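Local coordinates for protein phosphoribosylaminoimidazole-succinocarboxamide synthase (Pyrococcus horikoshii, PDB 4O7S) that joins aspartate to the carboxylate of 5-amino-1-(5-phosphoribosyl)imidazole-4-carboxylate at the expense of ATP, a step of de novo purine biosynthesis, at residues 173-178 with 194-199. Residues are numbered along the deposited sequence; the frame is centred on the assembly and turned at random.
Sequences DFKLEF and PDTCRF. With TYD (thymidine-5'-diphosphate), chain B.
Asp173 and Arg198 are joined by backbone and side chain alike. In the backbone, Arg198 N donates to Asp173 O at 2.8 Å, and beyond the non-hydrogen-bonded pair Phe174–Cys197 Lys175 N donates to Thr196 O, also at 2.8 Å; with the short strand axes 157° apart, this is antiparallel pairing of strand 169-180 with strand 197-201. A water bonded to Lys175 O and Thr196 OG1 bridges the segments where the strands part.

Ionic contacts lie on the nucleotide side. Arg198 NH1 reaches Asp173 OD2 at 2.9 Å, on the syn side of the carboxylate and within the guanidinium plane, although the two flat groups are turned 68° apart. An extended chain from CG to NE carries the guanidinium past Asp173 to the thymidine-5'-diphosphate, where NH1 donates to O1A at 2.9 Å and NH2 to O1B at 2.8 Å, while NE is paired with Asp211. Asp173 CG sits between its backbone N and carbonyl carbon (chi1 57°), placing OD1 2.6 Å from the ribose O3'. Lys175 NZ is salt-bridged to Glu177 and Asp190.

Apolar contacts differ on the two faces. Lys175 CB lies 3.5 Å from the nucleotide C1', and its chain, bent at chi2 and chi3, lays CD over a face of the thymine ring, near C2 and N3. On the other face, Cys197 SG packs against Phe174 CB, and the Phe174 ring leads away toward Asn157 of helix 143-165.

Without the guanidinium, as with an alanine here, Asp173 OD2 and the two phosphates would probably lose the cation they share, and Asp211 its mate. The chemistry thus implies a nucleotide pocket built on paired strands: Asp173 beside the ribose hydroxyl, Arg198 on the diphosphate, and acidic neighbours that probably steady and orient the cation.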
loop_
_atom_site.group_PDB
_atom_site.type_symbol
_atom_site.label_atom_id
_atom_site.label_comp_id
_atom_site.label_asym_id
_atom_site.label_seq_id
_atom_site.Cartn_x
_atom_site.Cartn_y
_atom_site.Cartn_z
ATOM N N ASP A 173 0.092 6.161 -17.041
ATOM C CA ASP A 173 -0.284 6.396 -15.646
ATOM C C ASP A 173 -0.210 7.896 -15.414
ATOM O O ASP A 173 0.272 8.630 -16.297
ATOM C CB ASP A 173 0.634 5.624 -14.668
ATOM C CG ASP A 173 2.111 5.962 -14.843
ATOM O OD1 ASP A 173 2.420 7.114 -15.169
ATOM O OD2 ASP A 173 2.967 5.074 -14.657
ATOM N N PHE A 174 -0.675 8.354 -14.248
ATOM C CA PHE A 174 -0.566 9.774 -13.873
ATOM C C PHE A 174 -0.837 9.954 -12.391
ATOM O O PHE A 174 -1.370 9.062 -11.738
ATOM C CB PHE A 174 -1.553 10.640 -14.671
ATOM C CG PHE A 174 -3.007 10.236 -14.507
ATOM C CD1 PHE A 174 -3.838 10.916 -13.621
ATOM C CD2 PHE A 174 -3.548 9.198 -15.261
ATOM C CE1 PHE A 174 -5.176 10.572 -13.473
ATOM C CE2 PHE A 174 -4.895 8.841 -15.120
ATOM C CZ PHE A 174 -5.710 9.528 -14.214
ATOM N N LYS A 175 -0.500 11.127 -11.872
ATOM C CA LYS A 175 -0.719 11.419 -10.467
ATOM C C LYS A 175 -1.615 12.656 -10.330
ATOM O O LYS A 175 -1.441 13.653 -11.035
ATOM C CB LYS A 175 0.607 11.664 -9.752
ATOM C CG LYS A 175 0.451 12.145 -8.307
ATOM C CD LYS A 175 1.415 13.275 -7.989
ATOM C CE LYS A 175 0.740 14.598 -8.216
ATOM N NZ LYS A 175 1.680 15.736 -8.299
ATOM N N LEU A 176 -2.542 12.583 -9.390
ATOM C CA LEU A 176 -3.383 13.707 -9.032
ATOM C C LEU A 176 -3.240 14.077 -7.559
ATOM O O LEU A 176 -2.834 13.248 -6.704
ATOM C CB LEU A 176 -4.853 13.359 -9.285
ATOM C CG LEU A 176 -5.257 12.941 -10.696
ATOM C CD1 LEU A 176 -6.712 12.498 -10.669
ATOM C CD2 LEU A 176 -5.017 14.081 -11.676
ATOM N N GLU A 177 -3.613 15.325 -7.266
ATOM C CA GLU A 177 -3.744 15.802 -5.903
ATOM C C GLU A 177 -5.091 16.489 -5.777
ATOM O O GLU A 177 -5.681 16.898 -6.791
ATOM C CB GLU A 177 -2.581 16.726 -5.549
ATOM C CG GLU A 177 -1.222 16.018 -5.666
ATOM C CD GLU A 177 -0.048 16.855 -5.177
ATOM O OE1 GLU A 177 -0.253 17.821 -4.420
ATOM O OE2 GLU A 177 1.093 16.549 -5.561
ATOM N N PHE A 178 -5.584 16.580 -4.543
ATOM C CA PHE A 178 -6.943 16.983 -4.255
ATOM C C PHE A 178 -6.964 17.825 -3.000
ATOM O O PHE A 178 -6.084 17.707 -2.161
ATOM C CB PHE A 178 -7.815 15.746 -3.976
ATOM C CG PHE A 178 -8.075 14.893 -5.177
ATOM C CD1 PHE A 178 -9.161 15.159 -6.010
ATOM C CD2 PHE A 178 -7.223 13.829 -5.494
ATOM C CE1 PHE A 178 -9.412 14.365 -7.129
ATOM C CE2 PHE A 178 -7.475 13.039 -6.609
ATOM C CZ PHE A 178 -8.559 13.305 -7.427
ATOM N N PRO A 194 3.028 16.733 -18.611
ATOM C CA PRO A 194 4.000 15.670 -18.873
ATOM C C PRO A 194 4.953 15.422 -17.690
ATOM O O PRO A 194 5.661 14.413 -17.695
ATOM C CB PRO A 194 4.777 16.191 -20.098
ATOM C CG PRO A 194 3.893 17.244 -20.709
ATOM C CD PRO A 194 3.222 17.878 -19.517
ATOM N N ASP A 195 4.982 16.336 -16.704
ATOM C CA ASP A 195 5.673 16.087 -15.420
ATOM C C ASP A 195 4.953 15.052 -14.560
ATOM O O ASP A 195 5.592 14.320 -13.826
ATOM C CB ASP A 195 5.815 17.366 -14.559
ATOM C CG ASP A 195 7.035 18.211 -14.923
ATOM O OD1 ASP A 195 7.432 19.061 -14.107
ATOM O OD2 ASP A 195 7.595 18.056 -16.017
ATOM N N THR A 196 3.621 15.020 -14.621
ATOM C CA THR A 196 2.864 14.223 -13.659
ATOM C C THR A 196 2.071 13.079 -14.305
ATOM O O THR A 196 1.222 12.469 -13.653
ATOM C CB THR A 196 1.947 15.134 -12.801
ATOM O OG1 THR A 196 1.003 15.791 -13.646
ATOM C CG2 THR A 196 2.804 16.184 -12.046
ATOM N N CYS A 197 2.372 12.806 -15.580
ATOM C CA CYS A 197 1.733 11.747 -16.379
ATOM C C CYS A 197 2.782 11.025 -17.218
ATOM O O CYS A 197 3.815 11.598 -17.578
ATOM C CB CYS A 197 0.725 12.326 -17.377
ATOM S SG CYS A 197 -0.613 13.373 -16.772
ATOM N N ARG A 198 2.514 9.769 -17.531
ATOM C CA ARG A 198 3.268 9.067 -18.562
ATOM C C ARG A 198 2.424 9.049 -19.818
ATOM O O ARG A 198 1.259 8.621 -19.793
ATOM C CB ARG A 198 3.690 7.657 -18.127
ATOM C CG ARG A 198 4.853 7.653 -17.141
ATOM C CD ARG A 198 5.442 6.268 -16.874
ATOM N NE ARG A 198 6.668 6.387 -16.074
ATOM C CZ ARG A 198 6.744 6.216 -14.752
ATOM N NH1 ARG A 198 5.671 5.867 -14.040
ATOM N NH2 ARG A 198 7.903 6.376 -14.131
ATOM N N PHE A 199 3.019 9.559 -20.891
ATOM C CA PHE A 199 2.406 9.662 -22.212
ATOM C C PHE A 199 3.293 8.900 -23.190
ATOM O O PHE A 199 4.465 9.241 -23.361
ATOM C CB PHE A 199 2.360 11.127 -22.673
ATOM C CG PHE A 199 1.486 12.029 -21.835
ATOM C CD1 PHE A 199 0.213 11.632 -21.427
ATOM C CD2 PHE A 199 1.922 13.308 -21.503
ATOM C CE1 PHE A 199 -0.592 12.484 -20.681
ATOM C CE2 PHE A 199 1.119 14.169 -20.759
ATOM C CZ PHE A 199 -0.142 13.762 -20.351
HETATM P PA TYD B . 5.683 6.032 -10.200
HETATM O O1A TYD B . 6.027 5.024 -11.271
HETATM O O2A TYD B . 4.920 5.558 -8.980
HETATM O O3A TYD B . 7.000 6.784 -9.662
HETATM P PB TYD B . 8.293 7.263 -10.496
HETATM O O1B TYD B . 8.616 6.172 -11.482
HETATM O O2B TYD B . 7.865 8.535 -11.191
HETATM O O3B TYD B . 9.287 7.466 -9.383
HETATM O "O5'" TYD B . 4.859 7.233 -10.872
HETATM C "C5'" TYD B . 3.622 6.970 -11.534
HETATM C "C4'" TYD B . 3.068 8.241 -12.187
HETATM O "O4'" TYD B . 2.718 9.185 -11.179
HETATM C "C3'" TYD B . 4.040 8.953 -13.125
HETATM O "O3'" TYD B . 3.287 9.435 -14.235
HETATM C "C2'" TYD B . 4.555 10.155 -12.368
HETATM C "C1'" TYD B . 3.473 10.399 -11.328
HETATM N N1 TYD B . 4.007 10.811 -10.023
HETATM C C2 TYD B . 4.367 12.170 -9.779
HETATM O O2 TYD B . 4.248 13.023 -10.684
HETATM N N3 TYD B . 4.842 12.547 -8.576
HETATM C C4 TYD B . 4.973 11.656 -7.574
HETATM O O4 TYD B . 5.407 12.019 -6.463
HETATM C C5 TYD B . 4.588 10.234 -7.796
HETATM C C5M TYD B . 4.697 9.188 -6.714
HETATM C C6 TYD B . 4.108 9.885 -9.049
HETATM O O HOH W 1 -1.281 14.488 -13.646
#